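Local structure of probable translation initiation factor eIF-2B subunit epsilon (Schizosaccharomyces pombe, 5B04) at residues A153-V158 / K259-H264; R169-S174 / N192-H197; V176-K181 / L212-D217. The protein forms part of the eIF2B complex, which catalyses the exchange of GDP for GTP on the gamma subunit of translation initiation factor eIF2. All blocks are in the same frame, centred on the assembly; numbering follows the deposited sequence.

Interaction 1. Residues A153-V158 / K259-H264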
loop_
_atom_site.group_PDB
_atom_site.type_symbol
_atom_site.label_atom_id
_atom_site.label_comp_id
_atom_site.label_asym_id
_atom_site.label_seq_id
_atom_site.Cartn_x
_atom_site.Cartn_y
_atom_site.Cartn_z
ATOM N N ALA I 153 60.990 4.638 23.647
ATOM C CA ALA I 153 59.975 5.343 22.874
ATOM C C ALA I 153 59.584 6.609 23.623
ATOM O O ALA I 153 58.819 6.562 24.587
ATOM C CB ALA I 153 58.765 4.457 22.634
ATOM N N ILE I 154 60.114 7.742 23.178
ATOM C CA ILE I 154 60.037 8.976 23.949
ATOM C C ILE I 154 58.764 9.787 23.713
ATOM O O ILE I 154 58.099 10.193 24.666
ATOM C CB ILE I 154 61.257 9.871 23.657
ATOM C CG1 ILE I 154 62.538 9.152 24.074
ATOM C CG2 ILE I 154 61.142 11.194 24.389
ATOM C CD1 ILE I 154 62.493 8.626 25.492
ATOM N N MET I 155 58.419 10.024 22.452
ATOM C CA MET I 155 57.305 10.914 22.148
ATOM C C MET I 155 56.453 10.438 20.970
ATOM O O MET I 155 56.969 9.915 19.982
ATOM C CB MET I 155 57.839 12.328 21.882
ATOM C CG MET I 155 56.827 13.309 21.312
ATOM S SD MET I 155 57.503 14.974 21.131
ATOM C CE MET I 155 58.329 14.855 19.546
ATOM N N THR I 156 55.140 10.612 21.097
ATOM C CA THR I 156 54.206 10.320 20.017
ATOM C C THR I 156 53.671 11.615 19.413
ATOM O O THR I 156 53.042 12.417 20.103
ATOM C CB THR I 156 53.023 9.461 20.501
ATOM O OG1 THR I 156 53.494 8.160 20.874
ATOM C CG2 THR I 156 51.982 9.320 19.401
ATOM N N MET I 157 53.925 11.814 18.124
ATOM C CA MET I 157 53.497 13.029 17.441
ATOM C C MET I 157 52.124 12.869 16.797
ATOM O O MET I 157 51.958 12.097 15.853
ATOM C CB MET I 157 54.524 13.434 16.381
ATOM C CG MET I 157 55.885 13.802 16.945
ATOM S SD MET I 157 57.050 14.331 15.674
ATOM C CE MET I 157 57.318 12.795 14.794
ATOM N N VAL I 158 51.144 13.603 17.314
ATOM C CA VAL I 158 49.797 13.588 16.754
ATOM C C VAL I 158 49.717 14.481 15.520
ATOM O O VAL I 158 49.992 15.680 15.591
ATOM C CB VAL I 158 48.747 14.051 17.782
ATOM C CG1 VAL I 158 47.397 14.261 17.110
ATOM C CG2 VAL I 158 48.638 13.050 18.920
ATOM N N LYS I 259 66.880 6.580 20.817
ATOM C CA LYS I 259 65.525 6.856 21.217
ATOM C C LYS I 259 64.601 6.772 20.043
ATOM O O LYS I 259 65.008 6.943 18.918
ATOM C CB LYS I 259 65.458 8.211 21.859
ATOM C CG LYS I 259 66.532 8.389 22.896
ATOM C CD LYS I 259 66.503 7.245 23.873
ATOM C CE LYS I 259 65.916 7.700 25.189
ATOM N NZ LYS I 259 65.941 6.618 26.200
ATOM N N LYS I 260 63.350 6.459 20.320
ATOM C CA LYS I 260 62.394 6.169 19.288
ATOM C C LYS I 260 61.333 7.227 19.281
ATOM O O LYS I 260 60.825 7.596 20.314
ATOM C CB LYS I 260 61.741 4.829 19.561
ATOM C CG LYS I 260 62.440 3.647 18.927
ATOM C CD LYS I 260 61.935 2.349 19.521
ATOM C CE LYS I 260 62.862 1.204 19.197
ATOM N NZ LYS I 260 64.267 1.610 19.436
ATOM N N ILE I 261 61.007 7.719 18.102
ATOM C CA ILE I 261 59.988 8.743 17.953
ATOM C C ILE I 261 58.832 8.160 17.139
ATOM O O ILE I 261 59.047 7.339 16.245
ATOM C CB ILE I 261 60.564 10.020 17.287
ATOM C CG1 ILE I 261 59.642 11.212 17.518
ATOM C CG2 ILE I 261 60.846 9.806 15.815
ATOM C CD1 ILE I 261 59.533 11.578 18.959
ATOM N N HIS I 262 57.605 8.556 17.462
ATOM C CA HIS I 262 56.437 7.932 16.846
ATOM C C HIS I 262 55.394 8.927 16.350
ATOM O O HIS I 262 55.311 10.058 16.830
ATOM C CB HIS I 262 55.781 6.962 17.833
ATOM C CG HIS I 262 56.515 5.665 17.980
ATOM N ND1 HIS I 262 56.396 4.638 17.070
ATOM C CD2 HIS I 262 57.375 5.230 18.931
ATOM C CE1 HIS I 262 57.152 3.625 17.453
ATOM N NE2 HIS I 262 57.757 3.958 18.579
ATOM N N CYS I 263 54.596 8.482 15.383
ATOM C CA CYS I 263 53.525 9.291 14.818
ATOM C C CYS I 263 52.165 8.628 14.990
ATOM O O CYS I 263 52.040 7.407 14.886
ATOM C CB CYS I 263 53.770 9.551 13.330
ATOM S SG CYS I 263 55.004 10.811 12.967
ATOM N N HIS I 264 51.150 9.440 15.257
ATOM C CA HIS I 264 49.771 8.975 15.210
ATOM C C HIS I 264 49.002 9.786 14.179
ATOM O O HIS I 264 48.759 10.978 14.369
ATOM C CB HIS I 264 49.095 9.085 16.576
ATOM C CG HIS I 264 47.648 8.699 16.559
ATOM N ND1 HIS I 264 47.212 7.431 16.879
ATOM C CD2 HIS I 264 46.538 9.410 16.249
ATOM C CE1 HIS I 264 45.896 7.380 16.772
ATOM N NE2 HIS I 264 45.462 8.567 16.390
#
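Ala153-Val158 and Lys260-His264 run side by side as parallel strands at 23°, joined by four backbone hydrogen bonds: Ile154 N to Lys260 O, His262 N to Met155 O (2.9 Å), Met157 N to His262 O and His264 N to Met157 O. The carbonyl of Met157 also receives the CA-H of Cys263. On one face of the sheet Met155, Met157, Ile261 and Cys263 make an apolar layer. Ile261 lies alongside Met155, pointing the same way; with CG1 anti to the backbone N (chi1 -163°) and a bend at chi2, CD1 reaches the CB of Met155 at 3.5 Å. The chain of Met157 bends at its thioether and crosses Ile261 at about a right angle, setting CE 3.6 Å from the SG of Cys263 and 3.9 Å from the CG1 of Ile261. The other face is more polar. The CB of Ala153 meets the imidazole of His262 at its edge, 4.0 Å from CD2, and the methyl CG2 of Thr156 rests on the CB of His264. The polar ends of Thr156 and His264 turn to helix 137-147: Thr156 OG1 bonds to His143 and Arg146, and His264 ND1 to Glu142. Thus the strand pair, part of the central sheet of the nucleotidyltransferase-like domain, has a sulfur-containing apolar face and a face whose buried hydroxyl is satisfied by a helix.

Interaction 2. Residues R169-S174 / N192-H197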
loop_
_atom_site.group_PDB
_atom_site.type_symbol
_atom_site.label_atom_id
_atom_site.label_comp_id
_atom_site.label_asym_id
_atom_site.label_seq_id
_atom_site.Cartn_x
_atom_site.Cartn_y
_atom_site.Cartn_z
ATOM N N ARG I 169 46.737 23.499 6.189
ATOM C CA ARG I 169 48.138 23.093 6.205
ATOM C C ARG I 169 49.050 24.250 5.805
ATOM O O ARG I 169 49.419 24.385 4.638
ATOM C CB ARG I 169 48.355 21.900 5.269
ATOM C CG ARG I 169 49.709 21.219 5.409
ATOM C CD ARG I 169 49.790 19.992 4.510
ATOM N NE ARG I 169 50.967 19.172 4.788
ATOM C CZ ARG I 169 52.079 19.183 4.060
ATOM N NH1 ARG I 169 52.173 19.972 3.000
ATOM N NH2 ARG I 169 53.096 18.399 4.391
ATOM N N ALA I 170 49.407 25.082 6.778
ATOM C CA ALA I 170 50.297 26.212 6.528
ATOM C C ALA I 170 51.752 25.753 6.481
ATOM O O ALA I 170 52.026 24.559 6.370
ATOM C CB ALA I 170 50.108 27.283 7.588
ATOM N N ARG I 171 52.682 26.698 6.573
ATOM C CA ARG I 171 54.098 26.391 6.386
ATOM C C ARG I 171 54.703 25.616 7.557
ATOM O O ARG I 171 55.507 24.705 7.350
ATOM C CB ARG I 171 54.894 27.676 6.150
ATOM C CG ARG I 171 56.344 27.436 5.756
ATOM C CD ARG I 171 56.449 26.465 4.586
ATOM N NE ARG I 171 56.145 27.097 3.305
ATOM C CZ ARG I 171 56.123 26.455 2.142
ATOM N NH1 ARG I 171 56.384 25.155 2.094
ATOM N NH2 ARG I 171 55.840 27.111 1.024
ATOM N N THR I 172 54.325 25.977 8.779
ATOM C CA THR I 172 54.785 25.249 9.960
ATOM C C THR I 172 54.266 23.816 9.922
ATOM O O THR I 172 54.987 22.869 10.244
ATOM C CB THR I 172 54.327 25.935 11.267
ATOM O OG1 THR I 172 55.091 27.129 11.476
ATOM C CG2 THR I 172 54.515 25.012 12.463
ATOM N N GLU I 173 53.013 23.666 9.504
ATOM C CA GLU I 173 52.373 22.359 9.432
ATOM C C GLU I 173 52.851 21.563 8.220
ATOM O O GLU I 173 52.732 20.337 8.187
ATOM C CB GLU I 173 50.849 22.513 9.394
ATOM C CG GLU I 173 50.229 23.037 10.687
ATOM C CD GLU I 173 50.481 24.517 10.911
ATOM O OE1 GLU I 173 50.859 25.210 9.944
ATOM O OE2 GLU I 173 50.304 24.987 12.055
ATOM N N SER I 174 53.390 22.262 7.225
ATOM C CA SER I 174 53.888 21.611 6.018
ATOM C C SER I 174 55.228 20.930 6.275
ATOM O O SER I 174 56.267 21.587 6.334
ATOM C CB SER I 174 54.026 22.620 4.876
ATOM O OG SER I 174 54.460 21.987 3.685
ATOM N N ASN I 192 59.089 21.434 5.321
ATOM C CA ASN I 192 59.119 21.997 3.980
ATOM C C ASN I 192 59.513 23.468 3.997
ATOM O O ASN I 192 58.880 24.284 4.663
ATOM C CB ASN I 192 57.760 21.834 3.296
ATOM C CG ASN I 192 57.400 20.384 3.055
ATOM O OD1 ASN I 192 58.274 19.539 2.872
ATOM N ND2 ASN I 192 56.105 20.088 3.050
ATOM N N GLU I 193 60.573 23.792 3.268
ATOM C CA GLU I 193 60.976 25.177 3.068
ATOM C C GLU I 193 61.565 25.323 1.671
ATOM O O GLU I 193 62.610 24.747 1.361
ATOM C CB GLU I 193 61.974 25.623 4.141
ATOM C CG GLU I 193 63.022 24.583 4.488
ATOM C CD GLU I 193 63.932 25.014 5.620
ATOM O OE1 GLU I 193 64.002 26.229 5.904
ATOM O OE2 GLU I 193 64.581 24.136 6.228
ATOM N N ARG I 194 60.876 26.085 0.827
ATOM C CA ARG I 194 61.255 26.220 -0.574
ATOM C C ARG I 194 62.652 26.818 -0.711
ATOM O O ARG I 194 62.971 27.846 -0.115
ATOM C CB ARG I 194 60.216 27.056 -1.322
ATOM C CG ARG I 194 58.868 26.351 -1.412
ATOM C CD ARG I 194 57.829 27.144 -2.182
ATOM N NE ARG I 194 56.552 26.435 -2.213
ATOM C CZ ARG I 194 55.430 26.926 -2.728
ATOM N NH1 ARG I 194 55.417 28.140 -3.261
ATOM N NH2 ARG I 194 54.318 26.202 -2.710
ATOM N N GLY I 195 63.474 26.146 -1.509
ATOM C CA GLY I 195 64.904 26.380 -1.544
ATOM C C GLY I 195 65.553 25.025 -1.348
ATOM O O GLY I 195 66.576 24.709 -1.955
ATOM N N LYS I 196 64.932 24.222 -0.489
ATOM C CA LYS I 196 65.286 22.818 -0.331
ATOM C C LYS I 196 64.386 21.982 -1.234
ATOM O O LYS I 196 63.168 21.946 -1.053
ATOM C CB LYS I 196 65.155 22.383 1.131
ATOM C CG LYS I 196 64.952 20.887 1.341
ATOM C CD LYS I 196 65.117 20.501 2.808
ATOM C CE LYS I 196 64.712 21.637 3.736
ATOM N NZ LYS I 196 65.151 21.429 5.144
ATOM N N HIS I 197 64.990 21.321 -2.215
ATOM C CA HIS I 197 64.227 20.666 -3.269
ATOM C C HIS I 197 64.309 19.146 -3.193
ATOM O O HIS I 197 63.745 18.448 -4.036
ATOM C CB HIS I 197 64.715 21.143 -4.639
ATOM C CG HIS I 197 64.911 22.626 -4.729
ATOM N ND1 HIS I 197 65.880 23.200 -5.522
ATOM C CD2 HIS I 197 64.262 23.650 -4.127
ATOM C CE1 HIS I 197 65.821 24.515 -5.403
ATOM N NE2 HIS I 197 64.849 24.813 -4.562
#
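Asn192 meets Ser174 through both backbone and side chain, joining two loops that flank the hairpin of strands 175-179 and 186-191. Its backbone N donates to Ser174 O at 3.0 Å. From there the side chain can be followed outward: CB sits 3.3 Å from Ser174 OG, CG lies beside the same hydroxyl, OD1 packs against Val176 CG2, and ND2 ends in a nearly straight bond to Ser174 OG (2.6 Å, 170°), with the oxygen in the amide plane. Ser174 presents that hydroxyl by holding OG anti to its own N (chi1 -178°). ND2 also donates to Asn216 OD1, which accepts from Arg169 NH2 as well. The guanidinium of Arg169, tied further to Leu218 O and Pro164 O, lays one face over Ser174 CA. At the outer side Arg171, bent at chi2 and chi3, brings CD to 3.3 Å from Asn192 O and the edge of its guanidinium to Asn192 CB. Arg171 NH2 then lies over one face of the Arg194 guanidinium, 3.4 Å from NE; a phosphate ion, probably from the crystallisation liquor, lies about 3 Å from the Arg171 side chain. Replacing Asn192 by alanine would probably leave Ser174 OG and Asn216 OD1 each without an amide donor and loosen the join between the loops. The buried centre thus rests on directional amide and hydroxyl bonds, while the exposed margin is formed by two arginines, Arg171 and Arg194.

Interaction 3. Residues V176-K181 / L212-D217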
loop_
_atom_site.group_PDB
_atom_site.type_symbol
_atom_site.label_atom_id
_atom_site.label_comp_id
_atom_site.label_asym_id
_atom_site.label_seq_id
_atom_site.Cartn_x
_atom_site.Cartn_y
_atom_site.Cartn_z
ATOM N N VAL I 176 57.502 16.905 5.741
ATOM C CA VAL I 176 57.574 15.560 5.180
ATOM C C VAL I 176 57.868 14.534 6.266
ATOM O O VAL I 176 58.885 14.618 6.956
ATOM C CB VAL I 176 58.650 15.450 4.084
ATOM C CG1 VAL I 176 58.787 14.007 3.621
ATOM C CG2 VAL I 176 58.309 16.353 2.913
ATOM N N PHE I 177 56.969 13.568 6.414
ATOM C CA PHE I 177 57.158 12.479 7.360
ATOM C C PHE I 177 57.458 11.178 6.626
ATOM O O PHE I 177 56.864 10.894 5.586
ATOM C CB PHE I 177 55.920 12.301 8.245
ATOM C CG PHE I 177 55.731 13.391 9.263
ATOM C CD1 PHE I 177 55.225 14.626 8.893
ATOM C CD2 PHE I 177 56.042 13.172 10.594
ATOM C CE1 PHE I 177 55.045 15.627 9.832
ATOM C CE2 PHE I 177 55.863 14.167 11.537
ATOM C CZ PHE I 177 55.364 15.396 11.154
ATOM N N VAL I 178 58.387 10.396 7.163
ATOM C CA VAL I 178 58.636 9.052 6.655
ATOM C C VAL I 178 58.392 8.057 7.779
ATOM O O VAL I 178 59.164 7.982 8.736
ATOM C CB VAL I 178 60.062 8.892 6.107
ATOM C CG1 VAL I 178 60.293 7.460 5.648
ATOM C CG2 VAL I 178 60.304 9.868 4.967
ATOM N N ILE I 179 57.309 7.299 7.662
ATOM C CA ILE I 179 56.826 6.486 8.768
ATOM C C ILE I 179 56.807 4.995 8.441
ATOM O O ILE I 179 56.473 4.597 7.326
ATOM C CB ILE I 179 55.405 6.921 9.182
ATOM C CG1 ILE I 179 55.231 8.431 8.996
ATOM C CG2 ILE I 179 55.118 6.519 10.614
ATOM C CD1 ILE I 179 53.874 8.948 9.416
ATOM N N ASP I 180 57.175 4.174 9.423
ATOM C CA ASP I 180 57.063 2.726 9.298
ATOM C C ASP I 180 55.585 2.354 9.273
ATOM O O ASP I 180 54.872 2.567 10.251
ATOM C CB ASP I 180 57.790 2.026 10.450
ATOM C CG ASP I 180 58.038 0.550 10.183
ATOM O OD1 ASP I 180 57.162 -0.117 9.594
ATOM O OD2 ASP I 180 59.118 0.055 10.568
ATOM N N LYS I 181 55.131 1.794 8.156
ATOM C CA LYS I 181 53.703 1.598 7.909
ATOM C C LYS I 181 52.983 0.716 8.930
ATOM O O LYS I 181 51.756 0.738 9.009
ATOM C CB LYS I 181 53.492 1.014 6.512
ATOM C CG LYS I 181 53.633 2.029 5.393
ATOM C CD LYS I 181 53.101 1.472 4.086
ATOM C CE LYS I 181 51.641 1.068 4.213
ATOM N NZ LYS I 181 51.111 0.489 2.948
ATOM N N LEU I 212 57.729 1.456 4.291
ATOM C CA LEU I 212 57.996 2.844 4.622
ATOM C C LEU I 212 57.097 3.750 3.829
ATOM O O LEU I 212 57.036 3.644 2.621
ATOM C CB LEU I 212 59.412 3.362 4.505
ATOM C CG LEU I 212 60.363 3.012 5.631
ATOM C CD1 LEU I 212 61.769 3.409 5.251
ATOM C CD2 LEU I 212 59.956 3.736 6.889
ATOM N N GLU I 213 56.437 4.678 4.502
ATOM C CA GLU I 213 55.582 5.626 3.822
ATOM C C GLU I 213 56.093 7.039 3.942
ATOM O O GLU I 213 56.201 7.566 5.016
ATOM C CB GLU I 213 54.181 5.551 4.405
ATOM C CG GLU I 213 53.103 6.160 3.536
ATOM C CD GLU I 213 51.718 5.811 4.013
ATOM O OE1 GLU I 213 50.757 5.971 3.252
ATOM O OE2 GLU I 213 51.590 5.369 5.156
ATOM N N VAL I 214 56.366 7.658 2.808
ATOM C CA VAL I 214 56.754 9.060 2.726
ATOM C C VAL I 214 55.507 9.911 2.531
ATOM O O VAL I 214 54.833 9.810 1.506
ATOM C CB VAL I 214 57.741 9.317 1.574
ATOM C CG1 VAL I 214 58.125 10.786 1.527
ATOM C CG2 VAL I 214 58.974 8.442 1.731
ATOM N N ARG I 215 55.201 10.750 3.515
ATOM C CA ARG I 215 53.930 11.460 3.523
ATOM C C ARG I 215 54.080 12.980 3.541
ATOM O O ARG I 215 54.571 13.559 4.511
ATOM C CB ARG I 215 53.093 11.010 4.721
ATOM C CG ARG I 215 52.901 9.506 4.798
ATOM C CD ARG I 215 51.804 9.127 5.777
ATOM N NE ARG I 215 50.493 9.572 5.319
ATOM C CZ ARG I 215 49.344 9.206 5.877
ATOM N NH1 ARG I 215 49.341 8.380 6.915
ATOM N NH2 ARG I 215 48.195 9.661 5.394
ATOM N N ASN I 216 53.650 13.615 2.455
ATOM C CA ASN I 216 53.593 15.068 2.375
ATOM C C ASN I 216 52.143 15.530 2.494
ATOM O O ASN I 216 51.811 16.682 2.214
ATOM C CB ASN I 216 54.218 15.558 1.065
ATOM C CG ASN I 216 54.430 17.061 1.042
ATOM O OD1 ASN I 216 54.443 17.714 2.085
ATOM N ND2 ASN I 216 54.592 17.616 -0.153
ATOM N N ASP I 217 51.281 14.612 2.920
ATOM C CA ASP I 217 49.855 14.893 3.038
ATOM C C ASP I 217 49.441 15.138 4.484
ATOM O O ASP I 217 48.255 15.272 4.781
ATOM C CB ASP I 217 49.037 13.735 2.460
ATOM C CG ASP I 217 49.263 12.433 3.205
ATOM O OD1 ASP I 217 50.437 12.070 3.423
ATOM O OD2 ASP I 217 48.268 11.778 3.580
#
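An antiparallel pairing of strand 175-179 with the start of the long strand 212-226 forms this contact, at the border with the gamma subunit of eIF2B. Phe177 and Arg215 are a hydrogen-bonded pair (Phe177 N to Arg215 O 3.1 Å, Arg215 N to Phe177 O 2.7 Å), as are Ile179 and Glu213. Between them Val178 and Val214 form a non-hydrogen-bonded pair, their side chains side by side with CG2 to CG2 at 3.8 Å. Val176 CG1 extends this apolar row to Val214 CG1, and Leu212 CD2 continues it from Val178 CG1 (3.9 Å). The Lys181 side chain crosses that of Glu213 at about a right angle, CG 3.7 Å from Glu213 CB. Arg215, bent at chi3, grips Asp217 side-on: NE bonds to OD1 and NH2 to OD2 (2.8 Å), both on syn lone pairs, and NH2 has a second carboxylate in Glu161. Glu213 OE1 pairs with Arg230 of the gamma subunit. The strand 186-191 lies along the other edge of 175-179, Phe177 packs towards strands 153-161 and 260-266, and residues 212-215 pair with an antiparallel strand of the gamma subunit, so the sheet continues from one subunit into the next.

In the fold
From the N terminus, strand 153-161 opens the longest loop, which interaction 1 closes about a hundred residues later at 259-264; interactions 2 and 3 are both nested inside it. Residues 169-174 come next and find 192-197 beyond the hairpin of strands 175-179 and 186-191. Because 176-181 lies within that loop and its partner 212-217 beyond it, interactions 2 and 3 cross. They meet at Asn216. Interaction 3 touches interaction 1 where Phe177 and Ile179 pack on Cys263, and Phe177 also on Met157. Together they join the strands of one mixed sheet to the loops near the gamma subunit.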